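Long-range contacts in bacterial regulatory proteins, tetR family (Corynebacterium glutamicum, PDB 3AQT), which acts as a TetR-family transcriptional repressor that takes up resorcinol as its inducer and probably binds DNA through a helix-turn-helix motif: residues B[99-104]-B[138-143]; B[117-122]-B[172-177]; B[209-214]-B[227-232]. All coordinates share one frame; numbering follows the deposited sequence.

Interaction 1: residues B[99-104]-B[138-143]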
ATOM      1  N   GLU B  99      -7.128  13.714  -7.528  1.00 31.54           N
ATOM      2  CA  GLU B  99      -8.289  14.026  -6.697  1.00 33.06           C
ATOM      3  C   GLU B  99      -9.507  14.193  -7.595  1.00 33.43           C
ATOM      4  O   GLU B  99     -10.593  13.689  -7.295  1.00 35.06           O
ATOM      5  CB  GLU B  99      -8.077  15.313  -5.890  1.00 30.85           C
ATOM      6  CG  GLU B  99      -7.287  15.127  -4.601  1.00 35.94           C
ATOM      7  CD  GLU B  99      -7.435  16.305  -3.640  1.00 38.33           C
ATOM      8  OE1 GLU B  99      -8.225  17.233  -3.924  1.00 40.54           O
ATOM      9  OE2 GLU B  99      -6.763  16.303  -2.586  1.00 41.24           O
ATOM     10  N   ASP B 100      -9.316  14.902  -8.702  1.00 31.86           N
ATOM     11  CA  ASP B 100     -10.390  15.139  -9.641  1.00 31.82           C
ATOM     12  C   ASP B 100     -10.928  13.809 -10.166  1.00 31.27           C
ATOM     13  O   ASP B 100     -12.136  13.607 -10.243  1.00 32.63           O
ATOM     14  CB  ASP B 100      -9.882  16.012 -10.795  1.00 32.12           C
ATOM     15  CG  ASP B 100     -10.953  16.290 -11.836  1.00 34.26           C
ATOM     16  OD1 ASP B 100     -11.891  17.066 -11.540  1.00 32.95           O
ATOM     17  OD2 ASP B 100     -10.859  15.728 -12.948  1.00 35.30           O
ATOM     18  N   ALA B 101     -10.032  12.894 -10.512  1.00 30.29           N
ATOM     19  CA  ALA B 101     -10.456  11.592 -11.024  1.00 30.90           C
ATOM     20  C   ALA B 101     -11.185  10.740  -9.974  1.00 31.11           C
ATOM     21  O   ALA B 101     -12.246  10.175 -10.246  1.00 29.67           O
ATOM     22  CB  ALA B 101      -9.252  10.825 -11.568  1.00 28.65           C
ATOM     23  N   PHE B 102     -10.619  10.647  -8.775  1.00 30.77           N
ATOM     24  CA  PHE B 102     -11.234   9.845  -7.727  1.00 31.45           C
ATOM     25  C   PHE B 102     -12.554  10.428  -7.237  1.00 31.87           C
ATOM     26  O   PHE B 102     -13.502   9.688  -6.967  1.00 32.39           O
ATOM     27  CB  PHE B 102     -10.276   9.678  -6.547  1.00 31.07           C
ATOM     28  CG  PHE B 102      -8.986   9.003  -6.902  1.00 30.53           C
ATOM     29  CD1 PHE B 102      -8.956   7.983  -7.846  1.00 31.25           C
ATOM     30  CD2 PHE B 102      -7.802   9.373  -6.272  1.00 31.87           C
ATOM     31  CE1 PHE B 102      -7.767   7.338  -8.160  1.00 33.78           C
ATOM     32  CE2 PHE B 102      -6.602   8.736  -6.575  1.00 34.58           C
ATOM     33  CZ  PHE B 102      -6.583   7.714  -7.523  1.00 32.75           C
ATOM     34  N   GLU B 103     -12.624  11.749  -7.120  1.00 32.02           N
ATOM     35  CA  GLU B 103     -13.851  12.385  -6.656  1.00 32.71           C
ATOM     36  C   GLU B 103     -14.992  12.189  -7.659  1.00 32.29           C
ATOM     37  O   GLU B 103     -16.137  11.994  -7.268  1.00 32.74           O
ATOM     38  CB  GLU B 103     -13.623  13.874  -6.415  1.00 32.86           C
ATOM     39  CG  GLU B 103     -14.856  14.616  -5.934  1.00 36.49           C
ATOM     40  CD  GLU B 103     -14.598  16.104  -5.786  1.00 40.09           C
ATOM     41  OE1 GLU B 103     -15.557  16.863  -5.551  1.00 41.03           O
ATOM     42  OE2 GLU B 103     -13.426  16.519  -5.908  1.00 45.58           O
ATOM     43  N   SER B 104     -14.679  12.230  -8.946  1.00 31.40           N
ATOM     44  CA  SER B 104     -15.704  12.046  -9.963  1.00 32.76           C
ATOM     45  C   SER B 104     -16.385  10.701  -9.791  1.00 33.03           C
ATOM     46  O   SER B 104     -17.616  10.612  -9.852  1.00 34.21           O
ATOM     47  CB  SER B 104     -15.101  12.121 -11.367  1.00 30.86           C
ATOM     48  OG  SER B 104     -14.565  13.407 -11.607  1.00 35.53           O
ATOM     49  N   ARG B 138      -6.389   4.951 -18.842  1.00 64.23           N
ATOM     50  CA  ARG B 138      -4.956   5.157 -18.992  1.00 62.36           C
ATOM     51  C   ARG B 138      -4.433   5.981 -17.832  1.00 61.01           C
ATOM     52  O   ARG B 138      -3.465   5.614 -17.172  1.00 61.20           O
ATOM     53  CB  ARG B 138      -4.682   5.905 -20.295  1.00 63.70           C
ATOM     54  CG  ARG B 138      -3.218   6.062 -20.654  1.00 65.89           C
ATOM     55  CD  ARG B 138      -3.058   7.053 -21.791  1.00 68.61           C
ATOM     56  NE  ARG B 138      -4.000   6.808 -22.885  1.00 70.87           N
ATOM     57  CZ  ARG B 138      -3.912   5.798 -23.747  1.00 71.96           C
ATOM     58  NH1 ARG B 138      -2.914   4.926 -23.652  1.00 72.96           N
ATOM     59  NH2 ARG B 138      -4.823   5.658 -24.704  1.00 69.46           N
ATOM     60  N   ILE B 139      -5.097   7.103 -17.591  1.00 59.42           N
ATOM     61  CA  ILE B 139      -4.711   8.023 -16.537  1.00 57.17           C
ATOM     62  C   ILE B 139      -4.778   7.379 -15.150  1.00 54.47           C
ATOM     63  O   ILE B 139      -3.932   7.651 -14.302  1.00 53.26           O
ATOM     64  CB  ILE B 139      -5.588   9.307 -16.612  1.00 59.58           C
ATOM     65  CG1 ILE B 139      -4.942  10.436 -15.817  1.00 61.73           C
ATOM     66  CG2 ILE B 139      -6.993   9.026 -16.105  1.00 61.10           C
ATOM     67  CD1 ILE B 139      -3.987  11.195 -16.581  1.00 47.18           C
ATOM     68  N   TRP B 140      -5.770   6.520 -14.925  1.00 53.19           N
ATOM     69  CA  TRP B 140      -5.916   5.839 -13.637  1.00 51.28           C
ATOM     70  C   TRP B 140      -4.757   4.891 -13.389  1.00 51.81           C
ATOM     71  O   TRP B 140      -4.119   4.936 -12.336  1.00 52.30           O
ATOM     72  CB  TRP B 140      -7.222   5.048 -13.583  1.00 50.42           C
ATOM     73  CG  TRP B 140      -8.398   5.861 -13.155  1.00 49.09           C
ATOM     74  CD1 TRP B 140      -8.914   6.954 -13.789  1.00 48.51           C
ATOM     75  CD2 TRP B 140      -9.184   5.669 -11.978  1.00 48.23           C
ATOM     76  NE1 TRP B 140      -9.970   7.457 -13.074  1.00 48.40           N
ATOM     77  CE2 TRP B 140     -10.158   6.688 -11.957  1.00 47.38           C
ATOM     78  CE3 TRP B 140      -9.158   4.733 -10.934  1.00 48.58           C
ATOM     79  CZ2 TRP B 140     -11.100   6.805 -10.933  1.00 47.38           C
ATOM     80  CZ3 TRP B 140     -10.092   4.846  -9.913  1.00 49.65           C
ATOM     81  CH2 TRP B 140     -11.053   5.878  -9.921  1.00 49.70           C
ATOM     82  N   GLY B 141      -4.494   4.024 -14.360  1.00 51.38           N
ATOM     83  CA  GLY B 141      -3.399   3.090 -14.219  1.00 52.08           C
ATOM     84  C   GLY B 141      -2.135   3.844 -13.876  1.00 52.63           C
ATOM     85  O   GLY B 141      -1.298   3.366 -13.116  1.00 54.68           O
ATOM     86  N   GLY B 142      -1.998   5.037 -14.439  1.00 52.34           N
ATOM     87  CA  GLY B 142      -0.828   5.846 -14.171  1.00 53.18           C
ATOM     88  C   GLY B 142      -0.782   6.316 -12.731  1.00 54.68           C
ATOM     89  O   GLY B 142       0.297   6.448 -12.160  1.00 56.17           O
ATOM     90  N   PHE B 143      -1.943   6.573 -12.139  1.00 55.85           N
ATOM     91  CA  PHE B 143      -1.992   7.028 -10.753  1.00 57.83           C
ATOM     92  C   PHE B 143      -1.478   5.948  -9.801  1.00 57.72           C
ATOM     93  O   PHE B 143      -0.645   6.210  -8.935  1.00 56.68           O
ATOM     94  CB  PHE B 143      -3.428   7.393 -10.340  1.00 59.57           C
ATOM     95  CG  PHE B 143      -4.037   8.519 -11.138  1.00 59.75           C
ATOM     96  CD1 PHE B 143      -3.349   9.714 -11.324  1.00 59.68           C
ATOM     97  CD2 PHE B 143      -5.311   8.387 -11.691  1.00 60.96           C
ATOM     98  CE1 PHE B 143      -3.917  10.762 -12.048  1.00 59.91           C
ATOM     99  CE2 PHE B 143      -5.893   9.431 -12.421  1.00 61.56           C
ATOM    100  CZ  PHE B 143      -5.191  10.621 -12.598  1.00 60.95           C
TER
HETATM  101  O   HOH W   1     -12.590   9.649 -13.295  1.00 51.16           O
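Trp-140 reaches from helix 138-146 to Ala-101 and Phe-102 on helix 90-111; the axes of segments 99-104 and 138-143 pass 11.0 Å apart at a crossing angle of -112°. Its CB does not itself point at the partner helix; chi1 of -86° sets CG beside the backbone N and carries the indole over. Along the near rim, NE1 lies 3.8 Å from Ala-101 CB, and CZ2 lies 3.6 Å from Ala-101 O. Farther out, CH2 comes within 3.6 Å of Phe-102 CD1, while CZ3 meets Phe-102 CE1. The six-membered ring thus offers a face to the edge of Phe-102, a T-shaped pair with planes at 82° and centroids 5.1 Å apart. Phe-143, one turn later, brings CE2 to 3.7 Å from Ala-101 CB and its CB near Phe-102 CZ, completing an aromatic cluster. Val-153 and Leu-154 of helix 150-157 also touch Phe-102, and Leu-130, which lines the resorcinol pocket, touches Trp-140. One water lies in the indole plane and donates to Ala-101 O at 3.1 Å. With no direct hydrogen bond between the segments, cohesion here rests on ring shape and dispersion; the water between Trp-140 NE1 and Ala-101 O adds a loose polar link, weak on the indole side.

Interaction 2: residues B[117-122]-B[172-177]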
ATOM      1  N   ASP B 117     -29.639  -2.411  -0.793  1.00 51.49           N
ATOM      2  CA  ASP B 117     -29.891  -2.542   0.636  1.00 50.67           C
ATOM      3  C   ASP B 117     -28.748  -3.172   1.407  1.00 47.29           C
ATOM      4  O   ASP B 117     -28.466  -2.777   2.531  1.00 49.21           O
ATOM      5  CB  ASP B 117     -31.166  -3.358   0.880  1.00 55.86           C
ATOM      6  CG  ASP B 117     -32.404  -2.683   0.323  1.00 62.58           C
ATOM      7  OD1 ASP B 117     -32.671  -1.519   0.709  1.00 65.03           O
ATOM      8  OD2 ASP B 117     -33.107  -3.314  -0.497  1.00 64.06           O
ATOM      9  N   ASP B 118     -28.095  -4.156   0.804  1.00 42.89           N
ATOM     10  CA  ASP B 118     -26.999  -4.857   1.460  1.00 39.71           C
ATOM     11  C   ASP B 118     -25.717  -4.025   1.513  1.00 38.31           C
ATOM     12  O   ASP B 118     -25.108  -3.725   0.480  1.00 37.62           O
ATOM     13  CB  ASP B 118     -26.726  -6.168   0.727  1.00 40.45           C
ATOM     14  CG  ASP B 118     -25.892  -7.124   1.537  1.00 42.80           C
ATOM     15  OD1 ASP B 118     -25.215  -6.685   2.492  1.00 44.33           O
ATOM     16  OD2 ASP B 118     -25.906  -8.327   1.208  1.00 47.69           O
ATOM     17  N   PRO B 119     -25.289  -3.643   2.722  1.00 35.66           N
ATOM     18  CA  PRO B 119     -24.072  -2.846   2.880  1.00 35.80           C
ATOM     19  C   PRO B 119     -22.878  -3.567   2.258  1.00 35.68           C
ATOM     20  O   PRO B 119     -21.954  -2.940   1.737  1.00 36.95           O
ATOM     21  CB  PRO B 119     -23.941  -2.708   4.403  1.00 34.88           C
ATOM     22  CG  PRO B 119     -25.358  -2.796   4.877  1.00 35.22           C
ATOM     23  CD  PRO B 119     -25.916  -3.912   4.024  1.00 34.58           C
ATOM     24  N   ALA B 120     -22.905  -4.890   2.308  1.00 33.76           N
ATOM     25  CA  ALA B 120     -21.823  -5.685   1.753  1.00 34.92           C
ATOM     26  C   ALA B 120     -21.747  -5.518   0.245  1.00 33.98           C
ATOM     27  O   ALA B 120     -20.663  -5.570  -0.327  1.00 34.07           O
ATOM     28  CB  ALA B 120     -22.012  -7.160   2.105  1.00 35.39           C
ATOM     29  N   GLU B 121     -22.895  -5.311  -0.397  1.00 35.29           N
ATOM     30  CA  GLU B 121     -22.918  -5.156  -1.848  1.00 35.42           C
ATOM     31  C   GLU B 121     -22.478  -3.752  -2.244  1.00 35.50           C
ATOM     32  O   GLU B 121     -21.864  -3.553  -3.293  1.00 35.74           O
ATOM     33  CB  GLU B 121     -24.316  -5.432  -2.403  1.00 35.98           C
ATOM     34  CG  GLU B 121     -24.297  -6.035  -3.799  1.00 39.39           C
ATOM     35  CD  GLU B 121     -25.695  -6.234  -4.383  1.00 43.31           C
ATOM     36  OE1 GLU B 121     -26.615  -6.624  -3.625  1.00 45.37           O
ATOM     37  OE2 GLU B 121     -25.868  -6.014  -5.603  1.00 42.86           O
ATOM     38  N   VAL B 122     -22.801  -2.780  -1.398  1.00 33.51           N
ATOM     39  CA  VAL B 122     -22.425  -1.404  -1.654  1.00 33.86           C
ATOM     40  C   VAL B 122     -20.902  -1.317  -1.649  1.00 34.64           C
ATOM     41  O   VAL B 122     -20.292  -0.764  -2.565  1.00 33.47           O
ATOM     42  CB  VAL B 122     -22.990  -0.457  -0.559  1.00 34.46           C
ATOM     43  CG1 VAL B 122     -22.458   0.952  -0.758  1.00 31.97           C
ATOM     44  CG2 VAL B 122     -24.508  -0.453  -0.609  1.00 33.77           C
ATOM     45  N   THR B 172     -25.432  -2.540  11.032  1.00 43.28           N
ATOM     46  CA  THR B 172     -26.451  -3.541  10.735  1.00 41.79           C
ATOM     47  C   THR B 172     -26.012  -4.976  11.023  1.00 42.08           C
ATOM     48  O   THR B 172     -26.715  -5.926  10.660  1.00 41.36           O
ATOM     49  CB  THR B 172     -26.901  -3.476   9.260  1.00 42.01           C
ATOM     50  OG1 THR B 172     -25.817  -3.865   8.408  1.00 41.23           O
ATOM     51  CG2 THR B 172     -27.350  -2.068   8.905  1.00 42.18           C
ATOM     52  N   GLY B 173     -24.854  -5.133  11.664  1.00 41.25           N
ATOM     53  CA  GLY B 173     -24.348  -6.457  11.977  1.00 38.95           C
ATOM     54  C   GLY B 173     -23.837  -7.246  10.779  1.00 38.45           C
ATOM     55  O   GLY B 173     -23.530  -8.434  10.896  1.00 38.86           O
ATOM     56  N   ARG B 174     -23.747  -6.600   9.622  1.00 37.47           N
ATOM     57  CA  ARG B 174     -23.263  -7.262   8.414  1.00 35.99           C
ATOM     58  C   ARG B 174     -21.747  -7.465   8.464  1.00 36.03           C
ATOM     59  O   ARG B 174     -21.235  -8.457   7.958  1.00 37.13           O
ATOM     60  CB  ARG B 174     -23.611  -6.425   7.185  1.00 35.83           C
ATOM     61  CG  ARG B 174     -23.430  -7.139   5.854  1.00 35.49           C
ATOM     62  CD  ARG B 174     -24.451  -8.246   5.690  1.00 33.74           C
ATOM     63  NE  ARG B 174     -24.633  -8.637   4.294  1.00 33.47           N
ATOM     64  CZ  ARG B 174     -24.445  -9.873   3.836  1.00 33.66           C
ATOM     65  NH1 ARG B 174     -24.059 -10.839   4.662  1.00 31.71           N
ATOM     66  NH2 ARG B 174     -24.674 -10.150   2.560  1.00 33.67           N
ATOM     67  N   PHE B 175     -21.036  -6.521   9.073  1.00 35.94           N
ATOM     68  CA  PHE B 175     -19.586  -6.597   9.168  1.00 36.95           C
ATOM     69  C   PHE B 175     -19.097  -6.714  10.604  1.00 39.66           C
ATOM     70  O   PHE B 175     -19.795  -6.333  11.545  1.00 41.96           O
ATOM     71  CB  PHE B 175     -18.922  -5.343   8.576  1.00 34.39           C
ATOM     72  CG  PHE B 175     -19.265  -5.067   7.143  1.00 30.92           C
ATOM     73  CD1 PHE B 175     -19.490  -6.098   6.248  1.00 28.72           C
ATOM     74  CD2 PHE B 175     -19.322  -3.760   6.682  1.00 30.99           C
ATOM     75  CE1 PHE B 175     -19.767  -5.826   4.908  1.00 30.28           C
ATOM     76  CE2 PHE B 175     -19.596  -3.476   5.349  1.00 30.82           C
ATOM     77  CZ  PHE B 175     -19.820  -4.510   4.460  1.00 30.19           C
ATOM     78  N   THR B 176     -17.879  -7.230  10.753  1.00 40.57           N
ATOM     79  CA  THR B 176     -17.229  -7.347  12.050  1.00 42.21           C
ATOM     80  C   THR B 176     -15.913  -6.601  11.874  1.00 41.89           C
ATOM     81  O   THR B 176     -15.053  -7.033  11.108  1.00 42.61           O
ATOM     82  CB  THR B 176     -16.930  -8.811  12.418  1.00 44.62           C
ATOM     83  OG1 THR B 176     -18.162  -9.518  12.601  1.00 47.68           O
ATOM     84  CG2 THR B 176     -16.107  -8.881  13.703  1.00 43.70           C
ATOM     85  N   ILE B 177     -15.765  -5.481  12.570  1.00 41.61           N
ATOM     86  CA  ILE B 177     -14.564  -4.666  12.453  1.00 42.19           C
ATOM     87  C   ILE B 177     -14.157  -4.132  13.813  1.00 43.95           C
ATOM     88  O   ILE B 177     -14.978  -3.555  14.522  1.00 46.63           O
ATOM     89  CB  ILE B 177     -14.822  -3.456  11.522  1.00 41.51           C
ATOM     90  CG1 ILE B 177     -15.245  -3.936  10.137  1.00 40.72           C
ATOM     91  CG2 ILE B 177     -13.586  -2.580  11.439  1.00 39.86           C
ATOM     92  CD1 ILE B 177     -15.876  -2.865   9.248  1.00 47.18           C
TER
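The first torsions of Asp-118 and Arg-174 both swing CG away from the residue's own backbone N, and a bend at chi2 of Arg-174 (69°) then lays the guanidinium beside the carboxylate. The grip is side-on and bidentate. Arg-174 NE donates to Asp-118 OD1 at 2.7 Å along a nearly straight N-H line (174°), and Asp-118 OD2 takes Arg-174 NH2 at 2.6 Å on its syn lone pair. The two planes are 26° apart, nearly coplanar, and both oxygens lie close to the guanidinium plane. Asp-118 is also the N-cap of helix 119-134: its OD1 accepts from Ala-120 N at 2.9 Å, from above the carboxylate plane, so that one oxygen serves the helix start and the salt bridge together. In this all-helical TetR-type ligand-binding domain, the contact joins the start of that helix to the loop between helices 159-171 and 180-199. Apolar contacts adjoin the ion pair: Ala-120 CB is 3.8 Å from Phe-175 CE1, and the edge of the Phe-175 ring comes up to the helix, with CZ 3.6 Å from Ala-120 CA. The same Ala-120 methyl lies beside the guanidinium, its CB 3.7 Å from Arg-174 NE. Pro-119 CG rests 3.7 Å from the OG1 of Thr-172, an exposed residue.

Interaction 3: residues B[209-214]-B[227-232]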
ATOM      1  N   LYS B 209     -11.020 -10.224 -11.866  1.00 59.29           N
ATOM      2  CA  LYS B 209     -10.088  -9.682 -10.886  1.00 55.04           C
ATOM      3  C   LYS B 209     -10.792  -8.819  -9.856  1.00 50.63           C
ATOM      4  O   LYS B 209     -10.500  -8.903  -8.668  1.00 49.39           O
ATOM      5  CB  LYS B 209      -8.998  -8.860 -11.580  1.00 57.80           C
ATOM      6  CG  LYS B 209      -7.897  -9.692 -12.217  1.00 59.19           C
ATOM      7  CD  LYS B 209      -6.921  -8.810 -12.977  1.00 63.61           C
ATOM      8  CE  LYS B 209      -5.668  -9.578 -13.365  1.00 66.05           C
ATOM      9  NZ  LYS B 209      -5.963 -10.758 -14.218  1.00 67.57           N
ATOM     10  N   ASP B 210     -11.721  -7.990 -10.315  1.00 46.87           N
ATOM     11  CA  ASP B 210     -12.459  -7.113  -9.423  1.00 44.98           C
ATOM     12  C   ASP B 210     -13.271  -7.923  -8.407  1.00 43.46           C
ATOM     13  O   ASP B 210     -13.321  -7.587  -7.220  1.00 41.95           O
ATOM     14  CB  ASP B 210     -13.371  -6.193 -10.240  1.00 45.69           C
ATOM     15  CG  ASP B 210     -14.440  -6.953 -11.007  1.00 46.11           C
ATOM     16  OD1 ASP B 210     -14.121  -7.995 -11.606  1.00 46.64           O
ATOM     17  OD2 ASP B 210     -15.603  -6.501 -11.023  1.00 46.11           O
ATOM     18  N   GLN B 211     -13.894  -9.001  -8.872  1.00 41.15           N
ATOM     19  CA  GLN B 211     -14.692  -9.846  -7.995  1.00 40.97           C
ATOM     20  C   GLN B 211     -13.844 -10.481  -6.910  1.00 39.82           C
ATOM     21  O   GLN B 211     -14.177 -10.422  -5.725  1.00 39.90           O
ATOM     22  CB  GLN B 211     -15.388 -10.940  -8.801  1.00 41.73           C
ATOM     23  CG  GLN B 211     -16.533 -10.444  -9.670  1.00 43.36           C
ATOM     24  CD  GLN B 211     -17.249 -11.579 -10.380  1.00 43.86           C
ATOM     25  OE1 GLN B 211     -17.317 -12.695  -9.869  1.00 45.66           O
ATOM     26  NE2 GLN B 211     -17.802 -11.294 -11.551  1.00 41.46           N
ATOM     27  N   ILE B 212     -12.737 -11.084  -7.323  1.00 39.77           N
ATOM     28  CA  ILE B 212     -11.837 -11.742  -6.395  1.00 40.05           C
ATOM     29  C   ILE B 212     -11.305 -10.761  -5.365  1.00 37.97           C
ATOM     30  O   ILE B 212     -11.210 -11.085  -4.185  1.00 38.31           O
ATOM     31  CB  ILE B 212     -10.666 -12.392  -7.146  1.00 42.51           C
ATOM     32  CG1 ILE B 212     -11.208 -13.439  -8.122  1.00 44.46           C
ATOM     33  CG2 ILE B 212      -9.714 -13.048  -6.161  1.00 41.31           C
ATOM     34  CD1 ILE B 212     -10.216 -13.901  -9.187  1.00 47.18           C
ATOM     35  N   PHE B 213     -10.964  -9.555  -5.801  1.00 37.06           N
ATOM     36  CA  PHE B 213     -10.466  -8.566  -4.863  1.00 35.73           C
ATOM     37  C   PHE B 213     -11.556  -8.146  -3.878  1.00 34.28           C
ATOM     38  O   PHE B 213     -11.320  -8.068  -2.673  1.00 34.38           O
ATOM     39  CB  PHE B 213      -9.939  -7.323  -5.585  1.00 34.62           C
ATOM     40  CG  PHE B 213      -9.559  -6.215  -4.643  1.00 33.53           C
ATOM     41  CD1 PHE B 213      -8.477  -6.360  -3.783  1.00 35.10           C
ATOM     42  CD2 PHE B 213     -10.337  -5.068  -4.548  1.00 33.25           C
ATOM     43  CE1 PHE B 213      -8.183  -5.380  -2.838  1.00 34.64           C
ATOM     44  CE2 PHE B 213     -10.054  -4.085  -3.608  1.00 34.57           C
ATOM     45  CZ  PHE B 213      -8.974  -4.241  -2.749  1.00 34.52           C
ATOM     46  N   ALA B 214     -12.750  -7.874  -4.392  1.00 33.50           N
ATOM     47  CA  ALA B 214     -13.853  -7.454  -3.534  1.00 32.75           C
ATOM     48  C   ALA B 214     -14.177  -8.520  -2.495  1.00 32.66           C
ATOM     49  O   ALA B 214     -14.458  -8.205  -1.332  1.00 32.30           O
ATOM     50  CB  ALA B 214     -15.088  -7.140  -4.375  1.00 32.90           C
ATOM     51  N   GLU B 227     -19.814 -16.846   1.381  1.00 44.54           N
ATOM     52  CA  GLU B 227     -20.801 -15.843   1.025  1.00 44.80           C
ATOM     53  C   GLU B 227     -20.160 -14.673   0.277  1.00 44.36           C
ATOM     54  O   GLU B 227     -20.723 -14.168  -0.701  1.00 43.60           O
ATOM     55  CB  GLU B 227     -21.522 -15.356   2.279  1.00 46.26           C
ATOM     56  CG  GLU B 227     -22.532 -14.264   2.019  1.00 49.71           C
ATOM     57  CD  GLU B 227     -23.422 -14.002   3.220  1.00 53.11           C
ATOM     58  OE1 GLU B 227     -22.989 -14.306   4.354  1.00 52.51           O
ATOM     59  OE2 GLU B 227     -24.544 -13.483   3.026  1.00 54.40           O
ATOM     60  N   ALA B 228     -18.970 -14.273   0.724  1.00 42.68           N
ATOM     61  CA  ALA B 228     -18.230 -13.164   0.120  1.00 42.26           C
ATOM     62  C   ALA B 228     -18.124 -13.263  -1.397  1.00 42.15           C
ATOM     63  O   ALA B 228     -18.440 -12.317  -2.114  1.00 42.62           O
ATOM     64  CB  ALA B 228     -16.834 -13.077   0.728  1.00 40.50           C
ATOM     65  N   ARG B 229     -17.667 -14.409  -1.880  1.00 42.75           N
ATOM     66  CA  ARG B 229     -17.511 -14.633  -3.310  1.00 44.39           C
ATOM     67  C   ARG B 229     -18.835 -14.387  -4.039  1.00 44.66           C
ATOM     68  O   ARG B 229     -18.885 -13.697  -5.058  1.00 43.62           O
ATOM     69  CB  ARG B 229     -17.020 -16.067  -3.544  1.00 47.31           C
ATOM     70  CG  ARG B 229     -16.868 -16.469  -4.999  1.00 51.58           C
ATOM     71  CD  ARG B 229     -15.852 -15.600  -5.720  1.00 57.79           C
ATOM     72  NE  ARG B 229     -15.985 -15.710  -7.171  1.00 63.12           N
ATOM     73  CZ  ARG B 229     -15.210 -15.073  -8.042  1.00 66.08           C
ATOM     74  NH1 ARG B 229     -14.239 -14.278  -7.608  1.00 69.00           N
ATOM     75  NH2 ARG B 229     -15.406 -15.223  -9.347  1.00 66.43           N
ATOM     76  N   GLU B 230     -19.912 -14.950  -3.505  1.00 45.57           N
ATOM     77  CA  GLU B 230     -21.228 -14.790  -4.108  1.00 45.35           C
ATOM     78  C   GLU B 230     -21.635 -13.325  -4.195  1.00 44.01           C
ATOM     79  O   GLU B 230     -22.130 -12.865  -5.226  1.00 43.17           O
ATOM     80  CB  GLU B 230     -22.275 -15.566  -3.302  1.00 46.31           C
ATOM     81  CG  GLU B 230     -23.713 -15.214  -3.646  1.00 49.32           C
ATOM     82  CD  GLU B 230     -24.377 -14.315  -2.612  1.00 50.46           C
ATOM     83  OE1 GLU B 230     -24.290 -14.630  -1.403  1.00 51.26           O
ATOM     84  OE2 GLU B 230     -24.996 -13.302  -3.010  1.00 49.90           O
ATOM     85  N   ILE B 231     -21.437 -12.594  -3.106  1.00 41.82           N
ATOM     86  CA  ILE B 231     -21.800 -11.189  -3.087  1.00 42.27           C
ATOM     87  C   ILE B 231     -20.987 -10.388  -4.103  1.00 42.48           C
ATOM     88  O   ILE B 231     -21.509  -9.487  -4.748  1.00 43.18           O
ATOM     89  CB  ILE B 231     -21.596 -10.587  -1.695  1.00 43.06           C
ATOM     90  CG1 ILE B 231     -22.485 -11.316  -0.690  1.00 43.76           C
ATOM     91  CG2 ILE B 231     -21.920  -9.101  -1.726  1.00 42.52           C
ATOM     92  CD1 ILE B 231     -23.808 -10.671  -0.263  1.00 47.18           C
ATOM     93  N   ALA B 232     -19.714 -10.726  -4.251  1.00 41.97           N
ATOM     94  CA  ALA B 232     -18.856 -10.018  -5.184  1.00 41.27           C
ATOM     95  C   ALA B 232     -19.130 -10.397  -6.627  1.00 41.33           C
ATOM     96  O   ALA B 232     -18.539  -9.819  -7.544  1.00 42.49           O
ATOM     97  CB  ALA B 232     -17.402 -10.283  -4.853  1.00 43.08           C
TER
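Gln-211 and Ala-214 face Ala-232 where the last two helices in the C-terminal domain of this TetR-family protein, 209-220 and 225-231, come back together as a helical hairpin. Backbone proximity is the first feature: the CA atoms of Gln-211 and Ala-232 are 5.0 Å apart, and the side chain of Ala-232 there is a single methyl, turned toward helix 209-220. The apolar part is slight, with Ala-214 CB 3.9 Å from Ala-232 CB. A second group sets carbon against backbone oxygen. Ala-232 CB lies 3.3 Å from Gln-211 O, and the Gln-211 chain, with CG beside its backbone N (chi1 -72°) and extended beyond, passes Ala-232 O, with Gln-211 CG 3.0 Å from that oxygen. The third group belongs to Arg-229, whose chain bends at chi2 (61°) to bring the guanidinium across Gln-211 at about a right angle. Amide and guanidinium planes are 42° apart. Arg-229 NH1 lies beside Ile-212 CG1, which is near the guanidinium plane. The second subunit comes up beside this contact: its Leu-182 packs on Ile-212, and its Glu-178 makes a long, weak ion pair with Arg-229 NH1. No hydrogen bond crosses between the segments: Gln-211 OE1 stands over one face of the guanidinium, 3.2 Å from Arg-229 NH2, at an angle too poor for one.

In the fold
Interaction 1 is the core contact, its centre about 6 Å from that of the chain, against about 21 and 19 Å for the partly buried interactions 2 and 3. Chemistry follows place: an aromatic cluster and one water in the first, a bidentate salt bridge on a helix cap in the second, mixed polar and apolar touches in the third. Interactions 2 and 3 meet directly: Arg-174 NH1 and Glu-227 OE2 form a salt bridge of 3.1 Å, and Ile-231 packs on Asp-118. Interaction 1 touches neither, its nearest atoms about 13 Å from interaction 2 and 11 Å from interaction 3. Helix 119-134, which interaction 2 caps, runs in the chain between the two helices of interaction 1.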